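Local coordinates for diol-dehydratase (Roseburia inulinivorans, PDB 5I2A), which probably acts as a B12-independent glycyl radical lyase that dehydrates 1,2-propanediol, at residues P143-L146 / R147-H151; E505-V508 / N509-A513; Q267-W270 / F271-V275; C251-V254 / P255-A259. One frame throughout, in Å; residues are numbered along the deposited sequence. Where two conformers were deposited one is given.

Interaction 1 of 4, residues P143-L146 / R147-H151; sequences PETL and RAMKH
Met149 folds back along the short helix 143-150 and sets its methyl against two residues of the preceding turn, Thr145 and Leu146. The chain leaves the backbone with CG anti to the carbonyl carbon (chi1 -69°) and turns at its last torsion, which swings CE across both neighbours obliquely. CE meets Leu146 CD2 at 3.5 Å, a tight pair, and Thr145 CG2 at 3.7 Å. Behind the thioether runs the backbone bond from Met149 N to Thr145 O, 3.1 Å long. An alanine in place of Met149 would probably leave Leu146 CD2 and Thr145 CG2 without their shared partner and open a gap beside Phe154. Elsewhere on the helix Glu144 and Arg147 meet through carbon: Glu144 CG lies 4.0 Å from Arg147 NH2, while the carboxylate and guanidinium planes stand 86° apart. A water in the guanidinium plane accepts from Arg147 NE at 2.8 Å and donates to the backbone carbonyl O of Glu144 at 2.8 Å. Thr145 turns its hydroxyl to Asn509, and Glu144 packs on Phe195 of the second subunit. With Glu144 OE2 5.7 Å from Arg147 NH2, any charge attraction is probably weak, and main-chain bonds, one bridging water and apolar contact hold the turn.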
loop_
_atom_site.group_PDB
_atom_site.type_symbol
_atom_site.label_atom_id
_atom_site.label_comp_id
_atom_site.label_asym_id
_atom_site.label_seq_id
_atom_site.Cartn_x
_atom_site.Cartn_y
_atom_site.Cartn_z
ATOM N N PRO A 143 1.114 -18.423 -11.691
ATOM C CA PRO A 143 0.542 -19.179 -12.812
ATOM C C PRO A 143 0.128 -20.593 -12.398
ATOM O O PRO A 143 -0.893 -21.076 -12.861
ATOM C CB PRO A 143 1.683 -19.225 -13.833
ATOM C CG PRO A 143 2.542 -18.047 -13.502
ATOM C CD PRO A 143 2.458 -17.905 -12.002
ATOM N N GLU A 144 0.910 -21.232 -11.535
ATOM C CA GLU A 144 0.594 -22.579 -11.077
ATOM C C GLU A 144 -0.714 -22.581 -10.272
ATOM O O GLU A 144 -1.486 -23.526 -10.335
ATOM C CB GLU A 144 1.746 -23.160 -10.242
ATOM C CG GLU A 144 3.013 -23.496 -11.056
ATOM C CD GLU A 144 3.910 -22.289 -11.337
ATOM O OE1 GLU A 144 3.507 -21.136 -11.089
ATOM O OE2 GLU A 144 5.042 -22.499 -11.799
ATOM N N THR A 145 -0.943 -21.507 -9.528
ATOM C CA THR A 145 -2.179 -21.314 -8.789
ATOM C C THR A 145 -3.387 -21.196 -9.718
ATOM O O THR A 145 -4.434 -21.808 -9.473
ATOM C CB THR A 145 -2.089 -20.061 -7.901
ATOM O OG1 THR A 145 -0.972 -20.196 -7.015
ATOM C CG2 THR A 145 -3.362 -19.870 -7.098
ATOM N N LEU A 146 -3.245 -20.405 -10.780
ATOM C CA LEU A 146 -4.321 -20.269 -11.749
ATOM C C LEU A 146 -4.627 -21.629 -12.388
ATOM O O LEU A 146 -5.783 -21.952 -12.641
ATOM C CB LEU A 146 -3.968 -19.226 -12.819
ATOM C CG LEU A 146 -3.764 -17.790 -12.306
ATOM C CD1 LEU A 146 -3.282 -16.850 -13.422
ATOM C CD2 LEU A 146 -5.044 -17.266 -11.685
ATOM N N ARG A 147 -3.583 -22.419 -12.631
ATOM C CA ARG A 147 -3.746 -23.737 -13.233
ATOM C C ARG A 147 -4.525 -24.659 -12.295
ATOM O O ARG A 147 -5.435 -25.365 -12.722
ATOM C CB ARG A 147 -2.389 -24.364 -13.583
ATOM C CG ARG A 147 -2.503 -25.730 -14.249
ATOM C CD ARG A 147 -1.137 -26.302 -14.627
ATOM N NE ARG A 147 -0.342 -26.553 -13.435
ATOM C CZ ARG A 147 0.958 -26.837 -13.428
ATOM N NH1 ARG A 147 1.637 -26.913 -14.565
ATOM N NH2 ARG A 147 1.583 -27.035 -12.276
ATOM N N ALA A 148 -4.171 -24.637 -11.016
ATOM C CA ALA A 148 -4.853 -25.473 -10.033
ATOM C C ALA A 148 -6.352 -25.149 -9.979
ATOM O O ALA A 148 -7.194 -26.041 -9.863
ATOM C CB ALA A 148 -4.211 -25.301 -8.659
ATOM N N MET A 149 -6.684 -23.871 -10.098
ATOM C CA MET A 149 -8.078 -23.455 -10.021
ATOM C C MET A 149 -8.817 -23.853 -11.287
ATOM O O MET A 149 -9.971 -24.260 -11.234
ATOM C CB MET A 149 -8.176 -21.951 -9.782
ATOM C CG MET A 149 -7.691 -21.546 -8.381
ATOM S SD MET A 149 -7.690 -19.758 -8.149
ATOM C CE MET A 149 -6.359 -19.258 -9.158
ATOM N N LYS A 150 -8.126 -23.756 -12.421
ATOM C CA LYS A 150 -8.705 -24.121 -13.712
ATOM C C LYS A 150 -9.073 -25.609 -13.719
ATOM O O LYS A 150 -10.066 -26.014 -14.307
ATOM C CB LYS A 150 -7.724 -23.781 -14.840
ATOM C CG LYS A 150 -8.187 -24.139 -16.247
ATOM C CD LYS A 150 -7.171 -23.652 -17.289
ATOM C CE LYS A 150 -6.808 -24.736 -18.301
ATOM N NZ LYS A 150 -8.003 -25.294 -19.005
ATOM N N HIS A 151 -8.290 -26.407 -13.011
ATOM C CA HIS A 151 -8.563 -27.830 -12.900
ATOM C C HIS A 151 -9.295 -28.189 -11.603
ATOM O O HIS A 151 -9.325 -29.355 -11.189
ATOM C CB HIS A 151 -7.257 -28.607 -13.035
ATOM C CG HIS A 151 -6.683 -28.553 -14.417
ATOM N ND1 HIS A 151 -7.045 -29.444 -15.406
ATOM C CD2 HIS A 151 -5.806 -27.691 -14.988
ATOM C CE1 HIS A 151 -6.398 -29.146 -16.520
ATOM N NE2 HIS A 151 -5.634 -28.091 -16.292
HETATM O O HOH W 1 -0.703 -26.146 -10.692
#

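Interaction 2 of 4, residues E505-V508 / N509-A513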
loop_
_atom_site.group_PDB
_atom_site.type_symbol
_atom_site.label_atom_id
_atom_site.label_comp_id
_atom_site.label_asym_id
_atom_site.label_seq_id
_atom_site.Cartn_x
_atom_site.Cartn_y
_atom_site.Cartn_z
ATOM N N GLU A 505 -0.611 -25.711 -0.909
ATOM C CA GLU A 505 0.239 -24.530 -0.911
ATOM C C GLU A 505 -0.198 -23.522 -1.987
ATOM O O GLU A 505 -0.111 -22.304 -1.787
ATOM C CB GLU A 505 1.710 -24.916 -1.106
ATOM C CG GLU A 505 2.631 -23.698 -1.064
ATOM C CD GLU A 505 4.107 -24.046 -0.857
ATOM O OE1 GLU A 505 4.467 -25.237 -0.960
ATOM O OE2 GLU A 505 4.895 -23.116 -0.576
ATOM N N LEU A 506 -0.671 -24.027 -3.121
ATOM C CA LEU A 506 -1.243 -23.159 -4.147
ATOM C C LEU A 506 -2.513 -22.443 -3.660
ATOM O O LEU A 506 -2.765 -21.294 -4.029
ATOM C CB LEU A 506 -1.544 -23.968 -5.411
ATOM C CG LEU A 506 -0.308 -24.545 -6.108
ATOM C CD1 LEU A 506 -0.683 -25.246 -7.404
ATOM C CD2 LEU A 506 0.704 -23.433 -6.373
ATOM N N MET A 507 -3.320 -23.132 -2.859
ATOM C CA MET A 507 -4.505 -22.523 -2.277
ATOM C C MET A 507 -4.087 -21.382 -1.339
ATOM O O MET A 507 -4.713 -20.335 -1.324
ATOM C CB MET A 507 -5.348 -23.553 -1.516
ATOM C CG MET A 507 -6.593 -22.955 -0.865
ATOM S SD MET A 507 -7.653 -24.163 -0.071
ATOM C CE MET A 507 -6.590 -24.937 1.141
ATOM N N VAL A 508 -3.015 -21.601 -0.581
ATOM C CA VAL A 508 -2.466 -20.565 0.297
ATOM C C VAL A 508 -2.035 -19.362 -0.566
ATOM O O VAL A 508 -2.320 -18.215 -0.238
ATOM C CB VAL A 508 -1.288 -21.101 1.152
ATOM C CG1 VAL A 508 -0.595 -19.965 1.933
ATOM C CG2 VAL A 508 -1.768 -22.210 2.117
ATOM N N ASN A 509 -1.404 -19.637 -1.698
ATOM C CA ASN A 509 -1.034 -18.567 -2.623
ATOM C C ASN A 509 -2.259 -17.756 -3.081
ATOM O O ASN A 509 -2.231 -16.532 -3.075
ATOM C CB ASN A 509 -0.287 -19.143 -3.838
ATOM C CG ASN A 509 0.200 -18.064 -4.799
ATOM O OD1 ASN A 509 -0.460 -17.771 -5.786
ATOM N ND2 ASN A 509 1.365 -17.475 -4.509
ATOM N N ALA A 510 -3.344 -18.444 -3.429
ATOM C CA ALA A 510 -4.553 -17.775 -3.916
ATOM C C ALA A 510 -5.179 -16.875 -2.834
ATOM O O ALA A 510 -5.501 -15.714 -3.083
ATOM C CB ALA A 510 -5.573 -18.809 -4.414
ATOM N N ASP A 511 -5.342 -17.414 -1.635
ATOM C CA ASP A 511 -5.939 -16.639 -0.551
ATOM C C ASP A 511 -5.048 -15.463 -0.142
ATOM O O ASP A 511 -5.542 -14.367 0.092
ATOM C CB ASP A 511 -6.221 -17.531 0.665
ATOM C CG ASP A 511 -7.527 -18.271 0.549
ATOM O OD1 ASP A 511 -8.480 -17.718 -0.049
ATOM O OD2 ASP A 511 -7.607 -19.393 1.070
ATOM N N ASN A 512 -3.741 -15.695 -0.059
ATOM C CA ASN A 512 -2.815 -14.622 0.296
ATOM C C ASN A 512 -2.845 -13.512 -0.766
ATOM O O ASN A 512 -2.781 -12.337 -0.440
ATOM C CB ASN A 512 -1.384 -15.160 0.486
ATOM C CG ASN A 512 -1.218 -15.928 1.806
ATOM O OD1 ASN A 512 -2.122 -15.948 2.641
ATOM N ND2 ASN A 512 -0.052 -16.530 2.003
ATOM N N ALA A 513 -2.961 -13.894 -2.031
ATOM C CA ALA A 513 -3.103 -12.909 -3.106
ATOM C C ALA A 513 -4.368 -12.057 -2.930
ATOM O O ALA A 513 -4.331 -10.839 -3.063
ATOM C CB ALA A 513 -3.116 -13.605 -4.474
#
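Helix 489-521, one of the long helices in the pyruvate formate lyase-like part of the chain, carries this contact between successive turns, where Val508 and Asn512 lie side by side and point the same way. Val508 CG1, anti to its own backbone nitrogen (chi1 172°), runs up against the amide of Asn512, with ND2 3.5 Å away. The Asn512 amide is fixed from beyond the turn: Tyr689 OH bonds to OD1 and the carbonyl of Lys682 takes ND2. Beneath them Asn512 N donates to Val508 O over 2.9 Å. One residue back the pattern recurs with Met507 and Asp511, whose backbone bond, Asp511 N to Met507 O at 3.0 Å, is nearly straight at 171°. Their side chains run alongside each other more loosely, Met507 CG standing 4.2 Å from Asp511 OD2, a buried oxygen for which the model holds no partner. The amide of Asn509 is shared between its own chain and the second subunit: besides Thr145, OD1 takes the Ala142 amide, and ND2 reaches Phe195 O of the second subunit. Leu506 and Ala510 cover helix 143-150 and Phe154 of strand 154-155, Met507 and Asp511 rest on strand 454-457, and Glu505 faces the second subunit, bonding there to Gly196.

Interaction 3 of 4, residues Q267-W270 / F271-V275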
loop_
_atom_site.group_PDB
_atom_site.type_symbol
_atom_site.label_atom_id
_atom_site.label_comp_id
_atom_site.label_asym_id
_atom_site.label_seq_id
_atom_site.Cartn_x
_atom_site.Cartn_y
_atom_site.Cartn_z
ATOM N N GLN A 267 -32.773 -1.913 18.261
ATOM C CA GLN A 267 -32.635 -1.061 17.094
ATOM C C GLN A 267 -31.172 -0.733 16.831
ATOM O O GLN A 267 -30.750 -0.694 15.686
ATOM C CB GLN A 267 -33.433 0.231 17.266
ATOM C CG GLN A 267 -33.414 1.157 16.056
ATOM C CD GLN A 267 -34.009 0.533 14.826
ATOM O OE1 GLN A 267 -35.235 0.349 14.722
ATOM N NE2 GLN A 267 -33.146 0.198 13.872
ATOM N N SER A 268 -30.423 -0.493 17.903
ATOM C CA SER A 268 -29.002 -0.205 17.812
ATOM C C SER A 268 -28.256 -1.406 17.233
ATOM O O SER A 268 -27.484 -1.267 16.300
ATOM C CB SER A 268 -28.434 0.151 19.180
ATOM O OG SER A 268 -27.130 0.653 19.047
ATOM N N PHE A 269 -28.501 -2.577 17.801
ATOM C CA PHE A 269 -27.997 -3.810 17.246
ATOM C C PHE A 269 -28.310 -3.923 15.759
ATOM O O PHE A 269 -27.410 -4.201 14.960
ATOM C CB PHE A 269 -28.574 -5.021 17.966
ATOM C CG PHE A 269 -28.458 -6.280 17.175
ATOM C CD1 PHE A 269 -27.270 -6.989 17.159
ATOM C CD2 PHE A 269 -29.514 -6.736 16.410
ATOM C CE1 PHE A 269 -27.143 -8.134 16.420
ATOM C CE2 PHE A 269 -29.390 -7.886 15.666
ATOM C CZ PHE A 269 -28.200 -8.588 15.674
ATOM N N TRP A 270 -29.569 -3.713 15.382
ATOM C CA TRP A 270 -29.943 -3.952 13.994
ATOM C C TRP A 270 -29.220 -2.987 13.043
ATOM O O TRP A 270 -28.770 -3.399 11.995
ATOM C CB TRP A 270 -31.456 -3.855 13.748
ATOM C CG TRP A 270 -31.739 -4.020 12.277
ATOM C CD1 TRP A 270 -32.190 -3.074 11.414
ATOM C CD2 TRP A 270 -31.485 -5.196 11.488
ATOM N NE1 TRP A 270 -32.272 -3.596 10.140
ATOM C CE2 TRP A 270 -31.836 -4.894 10.163
ATOM C CE3 TRP A 270 -31.004 -6.479 11.786
ATOM C CZ2 TRP A 270 -31.713 -5.821 9.129
ATOM C CZ3 TRP A 270 -30.894 -7.404 10.764
ATOM C CH2 TRP A 270 -31.250 -7.071 9.451
ATOM N N PHE A 271 -29.124 -1.714 13.401
ATOM C CA PHE A 271 -28.407 -0.754 12.554
ATOM C C PHE A 271 -26.952 -1.201 12.321
ATOM O O PHE A 271 -26.446 -1.109 11.214
ATOM C CB PHE A 271 -28.455 0.652 13.169
ATOM C CG PHE A 271 -29.699 1.443 12.798
ATOM C CD1 PHE A 271 -30.225 1.383 11.516
ATOM C CD2 PHE A 271 -30.341 2.235 13.737
ATOM C CE1 PHE A 271 -31.362 2.110 11.172
ATOM C CE2 PHE A 271 -31.480 2.967 13.403
ATOM C CZ PHE A 271 -31.993 2.907 12.129
ATOM N N ILE A 272 -26.300 -1.714 13.355
ATOM C CA ILE A 272 -24.930 -2.180 13.198
ATOM C C ILE A 272 -24.901 -3.402 12.272
ATOM O O ILE A 272 -24.113 -3.441 11.328
ATOM C CB ILE A 272 -24.271 -2.516 14.547
ATOM C CG1 ILE A 272 -24.197 -1.266 15.427
ATOM C CG2 ILE A 272 -22.886 -3.079 14.319
ATOM C CD1 ILE A 272 -23.490 -0.060 14.749
ATOM N N GLN A 273 -25.784 -4.368 12.527
ATOM C CA GLN A 273 -25.903 -5.565 11.686
ATOM C C GLN A 273 -26.114 -5.200 10.222
ATOM O O GLN A 273 -25.541 -5.819 9.329
ATOM C CB GLN A 273 -27.060 -6.453 12.152
ATOM C CG GLN A 273 -27.167 -7.789 11.415
ATOM C CD GLN A 273 -26.042 -8.765 11.780
ATOM O OE1 GLN A 273 -25.314 -8.559 12.754
ATOM N NE2 GLN A 273 -25.907 -9.834 10.995
ATOM N N GLN A 274 -26.956 -4.202 9.990
ATOM C CA GLN A 274 -27.291 -3.792 8.642
ATOM C C GLN A 274 -26.154 -3.033 7.946
ATOM O O GLN A 274 -25.758 -3.397 6.839
ATOM C CB GLN A 274 -28.555 -2.925 8.640
ATOM C CG GLN A 274 -29.019 -2.564 7.231
ATOM C CD GLN A 274 -29.960 -1.359 7.202
ATOM O OE1 GLN A 274 -30.250 -0.758 8.235
ATOM N NE2 GLN A 274 -30.435 -1.011 6.017
ATOM N N VAL A 275 -25.625 -1.988 8.582
ATOM C CA VAL A 275 -24.701 -1.117 7.854
ATOM C C VAL A 275 -23.355 -1.798 7.587
ATOM O O VAL A 275 -22.696 -1.470 6.612
ATOM C CB VAL A 275 -24.446 0.231 8.576
ATOM C CG1 VAL A 275 -25.746 1.022 8.700
ATOM C CG2 VAL A 275 -23.753 0.023 9.933
#
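Gln267 and Phe271, one turn apart in a buried part of helix 262-279, form the tight part of this contact, an amide laid over an aromatic face. Gln267 NE2 sits 3.2 Å above the Phe271 ring plane, over its centre, and comes within 3.3 Å of CE2. The bend at chi2 (61°) brings the glutamine forward over the ring, although the amide and ring planes are still 41° apart. The polar end of Gln267 is also held from outside the helix, where NE2 donates to the carbonyl of Val75, and Cys251 of helix 238-253 touches both residues. Phe271 N bonds to Gln267 O at 3.0 Å, so backbone and side chains join the same two residues.

The other side of the helix is packed more loosely within the two segments, and since every touching residue is buried, that side faces protein too. Here Phe269 and Gln273 run alongside each other, with OE1 no nearer than 4.1 Å to the ring atom CZ of Phe269. Gln273 spends its amide elsewhere, on Tyr171, Gln345 and the Ile285 carbonyl, while Phe269 meets Phe290 edge-to-face. Between these two pairs stands Trp270, whose indole NE1 donates to the Gly76 carbonyl and whose ring touches Leu323 of helix 309-323. Gln273 CG lies 3.8 Å from Trp270 CZ3. Gln274, itself tied through NE2 to Thr78, sets its CB 3.9 Å above the indole plane of Trp270, displaced toward the rim.

Interaction 4 of 4, residues C251-V254 / P255-A259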
loop_
_atom_site.group_PDB
_atom_site.type_symbol
_atom_site.label_atom_id
_atom_site.label_comp_id
_atom_site.label_asym_id
_atom_site.label_seq_id
_atom_site.Cartn_x
_atom_site.Cartn_y
_atom_site.Cartn_z
ATOM N N CYS A 251 -34.587 6.097 17.078
ATOM C CA CYS A 251 -33.555 6.311 16.067
ATOM C C CYS A 251 -32.790 7.623 16.244
ATOM O O CYS A 251 -31.703 7.784 15.685
ATOM C CB CYS A 251 -34.156 6.253 14.671
ATOM S SG CYS A 251 -34.760 4.603 14.215
ATOM N N LYS A 252 -33.349 8.555 17.012
ATOM C CA LYS A 252 -32.614 9.764 17.374
ATOM C C LYS A 252 -31.593 9.503 18.471
ATOM O O LYS A 252 -30.685 10.296 18.658
ATOM C CB LYS A 252 -33.555 10.876 17.844
ATOM C CG LYS A 252 -34.334 11.584 16.760
ATOM C CD LYS A 252 -35.212 12.656 17.411
ATOM C CE LYS A 252 -36.348 13.090 16.511
ATOM N NZ LYS A 252 -35.888 13.963 15.395
ATOM N N ASN A 253 -31.754 8.406 19.209
ATOM C CA ASN A 253 -30.826 8.100 20.296
ATOM C C ASN A 253 -29.777 7.055 19.924
ATOM O O ASN A 253 -28.625 7.169 20.335
ATOM C CB ASN A 253 -31.580 7.628 21.546
ATOM C CG ASN A 253 -30.779 7.845 22.828
ATOM O OD1 ASN A 253 -30.421 8.979 23.152
ATOM N ND2 ASN A 253 -30.517 6.767 23.574
ATOM N N VAL A 254 -30.167 6.034 19.166
ATOM C CA VAL A 254 -29.230 4.951 18.859
ATOM C C VAL A 254 -28.999 4.823 17.347
ATOM O O VAL A 254 -29.886 5.079 16.548
ATOM C CB VAL A 254 -29.696 3.586 19.459
ATOM C CG1 VAL A 254 -29.699 3.637 20.987
ATOM C CG2 VAL A 254 -31.050 3.170 18.924
ATOM N N PRO A 255 -27.786 4.423 16.950
ATOM C CA PRO A 255 -26.706 3.968 17.818
ATOM C C PRO A 255 -25.724 5.067 18.247
ATOM O O PRO A 255 -24.657 4.726 18.746
ATOM C CB PRO A 255 -26.007 2.930 16.944
ATOM C CG PRO A 255 -26.133 3.488 15.594
ATOM C CD PRO A 255 -27.443 4.234 15.531
ATOM N N GLU A 256 -26.076 6.339 18.092
ATOM C CA GLU A 256 -25.187 7.411 18.537
ATOM C C GLU A 256 -24.868 7.296 20.028
ATOM O O GLU A 256 -23.705 7.386 20.434
ATOM C CB GLU A 256 -25.776 8.800 18.242
ATOM C CG GLU A 256 -24.921 9.936 18.857
ATOM C CD GLU A 256 -25.259 11.313 18.327
ATOM O OE1 GLU A 256 -26.380 11.516 17.806
ATOM O OE2 GLU A 256 -24.389 12.197 18.419
ATOM N N PHE A 257 -25.898 7.052 20.830
ATOM C CA PHE A 257 -25.760 7.052 22.282
ATOM C C PHE A 257 -25.979 5.669 22.878
ATOM O O PHE A 257 -26.507 4.787 22.205
ATOM C CB PHE A 257 -26.743 8.067 22.887
ATOM C CG PHE A 257 -26.475 9.484 22.462
ATOM C CD1 PHE A 257 -25.357 10.159 22.929
ATOM C CD2 PHE A 257 -27.332 10.139 21.592
ATOM C CE1 PHE A 257 -25.100 11.468 22.537
ATOM C CE2 PHE A 257 -27.082 11.444 21.198
ATOM C CZ PHE A 257 -25.960 12.107 21.670
ATOM N N PRO A 258 -25.546 5.466 24.134
ATOM C CA PRO A 258 -25.827 4.202 24.821
ATOM C C PRO A 258 -27.321 3.879 24.828
ATOM O O PRO A 258 -28.146 4.782 24.960
ATOM C CB PRO A 258 -25.308 4.451 26.243
ATOM C CG PRO A 258 -24.215 5.472 26.060
ATOM C CD PRO A 258 -24.700 6.361 24.951
ATOM N N ALA A 259 -27.656 2.605 24.658
ATOM C CA ALA A 259 -29.052 2.183 24.617
ATOM C C ALA A 259 -29.720 2.344 25.983
ATOM O O ALA A 259 -29.219 1.827 26.971
ATOM C CB ALA A 259 -29.153 0.734 24.150
HETATM O O HOH W 2 -28.538 10.248 17.027
#
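Asn253 and Phe257 meet where helix 238-253 gives way to a loop, and a hydrogen bond across this turn joins their backbones: Phe257 N donates to Asn253 O over 2.8 Å. The same carbonyl oxygen lies at the edge of the Phe257 ring, near its plane. In one of two conformers of Asn253 the side chains cross at about a right angle, with Asn253 OD1 3.6 Å from Phe257 CD2, an approach that may differ in the other. On the ring's face sits Glu256 CG, 3.5 Å above the plane and over its centre.

Further along, Val254 CG1 comes within 3.6 Å of Phe257 O and 4.3 Å of Ala259 CB. What shapes this turn is the cis peptide bond before Pro255, which draws the CA atoms of Val254 and Pro255 to 2.9 Å. A lysine in place of Pro255 would probably favour a trans bond, disturbing the reversal and leaving Ser268 and Val174 without the ring they pack on. A water donates to both Lys252 O, at 2.7 Å, and Glu256 OE1, joining the last turn of the helix to the loop.

Outside the turn, Glu264 takes ND2 of that Asn253 conformer, Lys252 forms a salt bridge with Glu229, and the loop backbone bonds to Leu175, Leu179 and Asn180 of helix 171-190. The reversal thus combines a fixed peptide geometry, a main-chain bond and a water bridge.

In the fold
From the N terminus, interaction 1 comes first, then interactions 4, 3 and 2; each is local, spanning one helical turn or a short reversal, so they follow in series and none nests or crosses. The four fall into two pairs. Interaction 4 runs from the end of helix 238-253 into the loop that leads to helix 262-279, which carries interaction 3; their centres are about 11 Å apart, and they touch through Cys251 against Phe271 and Pro255 against Ser268. Interactions 1 and 2, also about 11 Å apart but distant in sequence, join helix 143-150 to helix 489-521. Interactions 1 and 3, about 40 Å apart between centres, lie on opposite sides of the chain's centre.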